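Side-chain contacts in DNA helicase assembly protein (Enterobacteria phage T4, PDB 1C1K), which loads the replicative helicase onto replication-fork DNA covered by the single-stranded-DNA-binding protein and coordinates leading- and lagging-strand synthesis: residues 147-150 and 151-154; 21-24 and 25-29; 92-95 and 96-99. All blocks are in the same frame, centred on the assembly; numbering follows the deposited sequence.

Overall arrangement
All three contacts are local, each within one helix or at its end. All are partly buried, contact 2 the most enclosed, while contacts 1 and 3 reach the surface through Lys-149, Ser-153 and Asn-154 and through Asp-94 and Val-97. Contact 2 lies within helix 16-30; contact 3 marks the start of helix 95-107 and contact 1 the end of helix 146-152. Contacts 2 and 3, with centres about 16 Å apart, both pack against helix 68-81. Contact 1 lies across the chain's centre from contact 2, in the C-terminal family region. Chemistry follows place: aliphatic packing within the helix, a water-bridged carboxylate at its start, an amide-on-ring stack with doubled carbonyl bonding at its end.

Contact 1. Residues 147-150 and 151-154; sequences IFKL and LQSN
The side-chain amide of Gln-152 lies flat over one face of the Phe-148 ring, the two planes only 5° apart, with Gln-152 CD 3.7 Å from Phe-148 CE2 and displaced toward the rim. Gln-152 CG adds a CH-pi contact, 4.0 Å from the centroid of the Phe-148 ring. At the ring's edge sits Leu-151 CD2. Phenylalanine suits this buried seat because its flat apolar ring offers a face to the amide while Trp-183 and Tyr-186 of helix 181-196 meet it edge-to-face. Glutamine covers it with a flat group whose polar end still reaches water: one water donates to Gln-152 OE1 at 2.7 Å and accepts from Lys-149 NZ at 3.1 Å. The lysine chain turns at its last torsion (chi4 -51°), bringing the ammonium to that water.

Farther on, Lys-149 O takes two bonds from one residue, Ser-153 N at 3.0 Å and Ser-153 OG at 2.8 Å, arriving from opposite faces of the carbonyl plane. Serine is short enough to fold back onto the last turn; chi1 (-43°) puts OG beside its own backbone N. Asn-154, with positive phi, then leaves the helix, and its N-H to Leu-151 O is one of the two bonds of the Schellman motif closing helix 146-152.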
loop_
_atom_site.group_PDB
_atom_site.type_symbol
_atom_site.label_atom_id
_atom_site.label_comp_id
_atom_site.label_asym_id
_atom_site.label_seq_id
_atom_site.Cartn_x
_atom_site.Cartn_y
_atom_site.Cartn_z
ATOM N N ILE A 147 -15.182 0.168 7.386
ATOM C CA ILE A 147 -13.984 -0.422 6.803
ATOM C C ILE A 147 -12.830 0.578 6.735
ATOM O O ILE A 147 -11.674 0.214 6.981
ATOM C CB ILE A 147 -14.278 -1.058 5.404
ATOM C CG1 ILE A 147 -13.161 -2.048 5.048
ATOM C CG2 ILE A 147 -14.437 0.021 4.333
ATOM C CD1 ILE A 147 -13.075 -3.255 5.979
ATOM N N PHE A 148 -13.123 1.836 6.418
ATOM C CA PHE A 148 -12.061 2.835 6.380
ATOM C C PHE A 148 -11.546 3.073 7.798
ATOM O O PHE A 148 -10.346 3.209 8.017
ATOM C CB PHE A 148 -12.570 4.153 5.797
ATOM C CG PHE A 148 -11.537 5.256 5.793
ATOM C CD1 PHE A 148 -10.215 4.993 5.439
ATOM C CD2 PHE A 148 -11.884 6.555 6.149
ATOM C CE1 PHE A 148 -9.259 6.007 5.441
ATOM C CE2 PHE A 148 -10.933 7.576 6.154
ATOM C CZ PHE A 148 -9.616 7.297 5.798
ATOM N N LYS A 149 -12.461 3.118 8.765
ATOM C CA LYS A 149 -12.088 3.341 10.160
ATOM C C LYS A 149 -11.174 2.232 10.656
ATOM O O LYS A 149 -10.251 2.484 11.434
ATOM C CB LYS A 149 -13.339 3.410 11.049
ATOM C CG LYS A 149 -14.030 4.761 11.050
ATOM C CD LYS A 149 -15.309 4.729 11.872
ATOM C CE LYS A 149 -16.121 6.005 11.704
ATOM N NZ LYS A 149 -15.312 7.227 11.923
ATOM N N LEU A 150 -11.431 1.006 10.210
ATOM C CA LEU A 150 -10.615 -0.129 10.620
ATOM C C LEU A 150 -9.208 0.012 10.050
ATOM O O LEU A 150 -8.220 -0.351 10.695
ATOM C CB LEU A 150 -11.256 -1.438 10.158
ATOM C CG LEU A 150 -12.539 -1.811 10.917
ATOM C CD1 LEU A 150 -13.184 -3.040 10.286
ATOM C CD2 LEU A 150 -12.209 -2.062 12.386
ATOM N N LEU A 151 -9.108 0.546 8.838
ATOM C CA LEU A 151 -7.798 0.739 8.237
ATOM C C LEU A 151 -7.062 1.818 9.027
ATOM O O LEU A 151 -5.879 1.678 9.337
ATOM C CB LEU A 151 -7.935 1.174 6.777
ATOM C CG LEU A 151 -6.634 1.571 6.077
ATOM C CD1 LEU A 151 -5.693 0.374 6.013
ATOM C CD2 LEU A 151 -6.957 2.091 4.683
ATOM N N GLN A 152 -7.774 2.891 9.355
ATOM C CA GLN A 152 -7.200 3.995 10.111
ATOM C C GLN A 152 -6.622 3.520 11.437
ATOM O O GLN A 152 -5.543 3.952 11.841
ATOM C CB GLN A 152 -8.268 5.052 10.392
ATOM C CG GLN A 152 -8.548 5.993 9.239
ATOM C CD GLN A 152 -9.630 6.999 9.578
ATOM O OE1 GLN A 152 -10.790 6.638 9.775
ATOM N NE2 GLN A 152 -9.254 8.271 9.654
ATOM N N SER A 153 -7.348 2.634 12.111
ATOM C CA SER A 153 -6.921 2.117 13.405
ATOM C C SER A 153 -5.856 1.037 13.272
ATOM O O SER A 153 -5.418 0.463 14.271
ATOM C CB SER A 153 -8.119 1.553 14.174
ATOM O OG SER A 153 -9.250 2.400 14.072
ATOM N N ASN A 154 -5.452 0.758 12.040
ATOM C CA ASN A 154 -4.436 -0.250 11.773
ATOM C C ASN A 154 -4.853 -1.656 12.213
ATOM O O ASN A 154 -4.005 -2.493 12.543
ATOM C CB ASN A 154 -3.117 0.139 12.449
ATOM C CG ASN A 154 -1.962 -0.743 12.022
ATOM O OD1 ASN A 154 -1.790 -1.036 10.836
ATOM N ND2 ASN A 154 -1.163 -1.173 12.989
HETATM O O HOH W 1 -13.104 8.054 9.938
#

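Contact 2. Residues 21-24 and 25-29; sequences KLYL and MIKQH
Helix 16-30 is amphipathic here: one flank packs on helix 68-81, while Leu-24, Lys-27 and Gln-28 lie at a partly exposed side. On the packed flank Leu-22 and Ile-26 lie side by side, pointing the same way, with Leu-22 CG 3.9 Å from Ile-26 CD1. These branched aliphatics fill the interface, Leu-22 against Leu-71 and Ile-26 against Leu-79. Met-25 SD reaches Leu-22 CD1 at 4.1 Å; Met-25 CG stands between the backbone N and the carbonyl carbon (chi1 76°), which presses it tightly, to 3.0 Å, against Leu-22 O.

Tyr-23 sits at the border, buried against Phe-75 and Ile-90, and the extended Lys-27 chain passes obliquely by its hydroxyl end from the more exposed side, Lys-27 CD being 3.5 Å from Tyr-23 OH. Lysine's methylenes line the tyrosine while the ammonium can run on past. Gln-28 crosses Leu-24, Gln-28 OE1 lying 3.3 Å from Leu-24 CG; glutamine's long chain covers the leucine with its amide at the partly exposed side.

Beneath run four i to i+4 backbone bonds, the shortest from Lys-27 N to Tyr-23 O at 2.8 Å. The side-chain contacts are almost wholly van der Waals, so fit of shape rather than charge governs them.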
loop_
_atom_site.group_PDB
_atom_site.type_symbol
_atom_site.label_atom_id
_atom_site.label_comp_id
_atom_site.label_asym_id
_atom_site.label_seq_id
_atom_site.Cartn_x
_atom_site.Cartn_y
_atom_site.Cartn_z
ATOM N N LYS A 21 16.913 7.828 -7.921
ATOM C CA LYS A 21 15.885 7.972 -8.954
ATOM C C LYS A 21 14.729 7.014 -8.696
ATOM O O LYS A 21 13.558 7.376 -8.868
ATOM C CB LYS A 21 16.477 7.690 -10.334
ATOM C CG LYS A 21 17.435 8.768 -10.822
ATOM C CD LYS A 21 17.847 8.528 -12.260
ATOM C CE LYS A 21 18.828 9.589 -12.722
ATOM N NZ LYS A 21 19.571 9.166 -13.947
ATOM N N LEU A 22 15.056 5.787 -8.299
ATOM C CA LEU A 22 14.026 4.794 -8.008
ATOM C C LEU A 22 13.161 5.274 -6.834
ATOM O O LEU A 22 11.935 5.204 -6.884
ATOM C CB LEU A 22 14.665 3.445 -7.670
ATOM C CG LEU A 22 13.691 2.308 -7.332
ATOM C CD1 LEU A 22 12.979 1.837 -8.600
ATOM C CD2 LEU A 22 14.454 1.146 -6.689
ATOM N N TYR A 23 13.805 5.759 -5.780
ATOM C CA TYR A 23 13.079 6.254 -4.621
ATOM C C TYR A 23 12.149 7.401 -5.013
ATOM O O TYR A 23 10.971 7.409 -4.647
ATOM C CB TYR A 23 14.053 6.746 -3.547
ATOM C CG TYR A 23 13.433 7.725 -2.574
ATOM C CD1 TYR A 23 12.437 7.322 -1.686
ATOM C CD2 TYR A 23 13.833 9.057 -2.548
ATOM C CE1 TYR A 23 11.856 8.229 -0.794
ATOM C CE2 TYR A 23 13.261 9.968 -1.665
ATOM C CZ TYR A 23 12.275 9.546 -0.795
ATOM O OH TYR A 23 11.704 10.452 0.074
ATOM N N LEU A 24 12.683 8.368 -5.757
ATOM C CA LEU A 24 11.902 9.529 -6.175
ATOM C C LEU A 24 10.702 9.156 -7.032
ATOM O O LEU A 24 9.618 9.710 -6.859
ATOM C CB LEU A 24 12.783 10.534 -6.933
ATOM C CG LEU A 24 12.224 11.964 -6.972
ATOM C CD1 LEU A 24 12.123 12.523 -5.564
ATOM C CD2 LEU A 24 13.130 12.855 -7.812
ATOM N N MET A 25 10.887 8.227 -7.961
ATOM C CA MET A 25 9.782 7.818 -8.812
ATOM C C MET A 25 8.702 7.117 -7.992
ATOM O O MET A 25 7.522 7.344 -8.217
ATOM C CB MET A 25 10.279 6.918 -9.947
ATOM C CG MET A 25 10.602 5.484 -9.569
ATOM S SD MET A 25 10.932 4.485 -11.049
ATOM C CE MET A 25 9.849 5.252 -12.213
ATOM N N ILE A 26 9.096 6.282 -7.034
ATOM C CA ILE A 26 8.111 5.588 -6.210
ATOM C C ILE A 26 7.437 6.574 -5.258
ATOM O O ILE A 26 6.240 6.472 -4.990
ATOM C CB ILE A 26 8.767 4.420 -5.421
ATOM C CG1 ILE A 26 9.231 3.348 -6.413
ATOM C CG2 ILE A 26 7.760 3.811 -4.414
ATOM C CD1 ILE A 26 10.127 2.268 -5.813
ATOM N N LYS A 27 8.200 7.544 -4.768
ATOM C CA LYS A 27 7.655 8.551 -3.865
ATOM C C LYS A 27 6.575 9.354 -4.586
ATOM O O LYS A 27 5.487 9.576 -4.054
ATOM C CB LYS A 27 8.758 9.496 -3.390
ATOM C CG LYS A 27 8.294 10.546 -2.388
ATOM C CD LYS A 27 9.347 11.629 -2.216
ATOM C CE LYS A 27 8.986 12.578 -1.092
ATOM N NZ LYS A 27 9.636 13.899 -1.296
ATOM N N GLN A 28 6.874 9.780 -5.806
ATOM C CA GLN A 28 5.919 10.563 -6.574
ATOM C C GLN A 28 4.706 9.716 -6.948
ATOM O O GLN A 28 3.578 10.200 -6.973
ATOM C CB GLN A 28 6.605 11.133 -7.815
ATOM C CG GLN A 28 7.618 12.214 -7.461
ATOM C CD GLN A 28 8.491 12.617 -8.627
ATOM O OE1 GLN A 28 9.534 13.259 -8.447
ATOM N NE2 GLN A 28 8.076 12.248 -9.834
ATOM N N HIS A 29 4.941 8.438 -7.220
ATOM C CA HIS A 29 3.859 7.535 -7.568
ATOM C C HIS A 29 2.897 7.422 -6.383
ATOM O O HIS A 29 1.680 7.518 -6.547
ATOM C CB HIS A 29 4.419 6.150 -7.909
ATOM C CG HIS A 29 3.361 5.126 -8.169
ATOM N ND1 HIS A 29 2.959 4.783 -9.441
ATOM C CD2 HIS A 29 2.609 4.381 -7.321
ATOM C CE1 HIS A 29 2.007 3.870 -9.366
ATOM N NE2 HIS A 29 1.776 3.609 -8.093
#

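Contact 3. Residues 92-95 and 96-99; sequences DADA and LVFY
Van der Waals contact between Asp-94 and Val-97 sets a carboxylate oxygen against a methyl. Asp-94 OD2 lies 3.5 Å from Val-97 CG2, and the two side chains cross at an angle. The aspartate carboxylate is swung away from its own backbone N (chi1 -152°), which carries it across the valine three residues on. Valine's branching at CB puts CG2 beside its backbone N, close to the carboxylate, without a long chain that would reach beyond it.

Water supplies the polar link. A single molecule donates to Asp-94 OD2 at 2.6 Å and accepts from Val-97 N at 3.2 Å, so a first-turn N-H is satisfied through solvent. Aspartate suits the site, since its negative charge would be favoured by the positive end of the helix dipole.

Direct backbone bonds open the helix. Phe-98 N reaches Asp-94 O at 3.1 Å with a nearly straight N-H...O angle of 169°, and Tyr-99 N reaches Ala-95 O at 2.8 Å. That second carbonyl also accepts from Asn-78 ND2 of helix 68-81. Small Ala-95 fits its buried place beside Ile-90, while the larger Leu-96, Phe-98 and Tyr-99 pack on helix 68-81, touching Ile-74, Asn-78 and Ala-81.

Asp-94, with positive phi (56°), holds the N-cap of helix 95-107, where a water stands between its carboxylate and Val-97 N, the N3 amide that a capping side chain classically binds directly.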
loop_
_atom_site.group_PDB
_atom_site.type_symbol
_atom_site.label_atom_id
_atom_site.label_comp_id
_atom_site.label_asym_id
_atom_site.label_seq_id
_atom_site.Cartn_x
_atom_site.Cartn_y
_atom_site.Cartn_z
ATOM N N ASP A 92 15.518 9.363 6.908
ATOM C CA ASP A 92 15.209 9.665 8.312
ATOM C C ASP A 92 14.108 8.750 8.847
ATOM O O ASP A 92 13.735 8.846 10.014
ATOM C CB ASP A 92 14.688 11.106 8.462
ATOM C CG ASP A 92 15.702 12.162 8.046
ATOM O OD1 ASP A 92 16.903 11.987 8.331
ATOM O OD2 ASP A 92 15.285 13.179 7.443
ATOM N N ALA A 93 13.583 7.869 8.000
ATOM C CA ALA A 93 12.474 6.999 8.408
ATOM C C ALA A 93 12.798 5.630 8.978
ATOM O O ALA A 93 11.875 4.841 9.194
ATOM C CB ALA A 93 11.497 6.831 7.238
ATOM N N ASP A 94 14.074 5.339 9.232
ATOM C CA ASP A 94 14.457 4.027 9.756
ATOM C C ASP A 94 13.921 2.988 8.768
ATOM O O ASP A 94 13.425 1.927 9.150
ATOM C CB ASP A 94 13.830 3.811 11.137
ATOM C CG ASP A 94 14.646 2.885 12.014
ATOM O OD1 ASP A 94 14.133 2.480 13.081
ATOM O OD2 ASP A 94 15.798 2.562 11.642
ATOM N N ALA A 95 14.049 3.314 7.488
ATOM C CA ALA A 95 13.550 2.491 6.393
ATOM C C ALA A 95 13.954 1.022 6.329
ATOM O O ALA A 95 13.127 0.166 6.020
ATOM C CB ALA A 95 13.889 3.169 5.070
ATOM N N LEU A 96 15.215 0.715 6.597
ATOM C CA LEU A 96 15.650 -0.673 6.511
ATOM C C LEU A 96 15.006 -1.531 7.589
ATOM O O LEU A 96 14.593 -2.664 7.331
ATOM C CB LEU A 96 17.176 -0.757 6.594
ATOM C CG LEU A 96 17.937 -0.850 5.262
ATOM C CD1 LEU A 96 17.017 -0.583 4.072
ATOM C CD2 LEU A 96 19.094 0.138 5.283
ATOM N N VAL A 97 14.916 -0.988 8.797
ATOM C CA VAL A 97 14.298 -1.719 9.893
ATOM C C VAL A 97 12.840 -1.971 9.524
ATOM O O VAL A 97 12.349 -3.092 9.633
ATOM C CB VAL A 97 14.357 -0.908 11.202
ATOM C CG1 VAL A 97 13.375 -1.472 12.209
ATOM C CG2 VAL A 97 15.761 -0.940 11.768
ATOM N N PHE A 98 12.159 -0.922 9.070
ATOM C CA PHE A 98 10.753 -1.029 8.695
ATOM C C PHE A 98 10.538 -2.044 7.580
ATOM O O PHE A 98 9.587 -2.820 7.612
ATOM C CB PHE A 98 10.209 0.335 8.262
ATOM C CG PHE A 98 8.724 0.341 8.027
ATOM C CD1 PHE A 98 7.850 0.713 9.042
ATOM C CD2 PHE A 98 8.199 -0.060 6.802
ATOM C CE1 PHE A 98 6.475 0.682 8.846
ATOM C CE2 PHE A 98 6.827 -0.096 6.592
ATOM C CZ PHE A 98 5.960 0.276 7.618
ATOM N N TYR A 99 11.427 -2.032 6.595
ATOM C CA TYR A 99 11.343 -2.941 5.460
ATOM C C TYR A 99 11.500 -4.406 5.869
ATOM O O TYR A 99 10.753 -5.274 5.404
ATOM C CB TYR A 99 12.416 -2.569 4.437
ATOM C CG TYR A 99 12.894 -3.716 3.579
ATOM C CD1 TYR A 99 12.138 -4.162 2.496
ATOM C CD2 TYR A 99 14.131 -4.308 3.809
ATOM C CE1 TYR A 99 12.608 -5.165 1.654
ATOM C CE2 TYR A 99 14.610 -5.310 2.979
ATOM C CZ TYR A 99 13.846 -5.730 1.897
ATOM O OH TYR A 99 14.345 -6.690 1.047
HETATM O O HOH W 2 16.852 1.417 9.499
#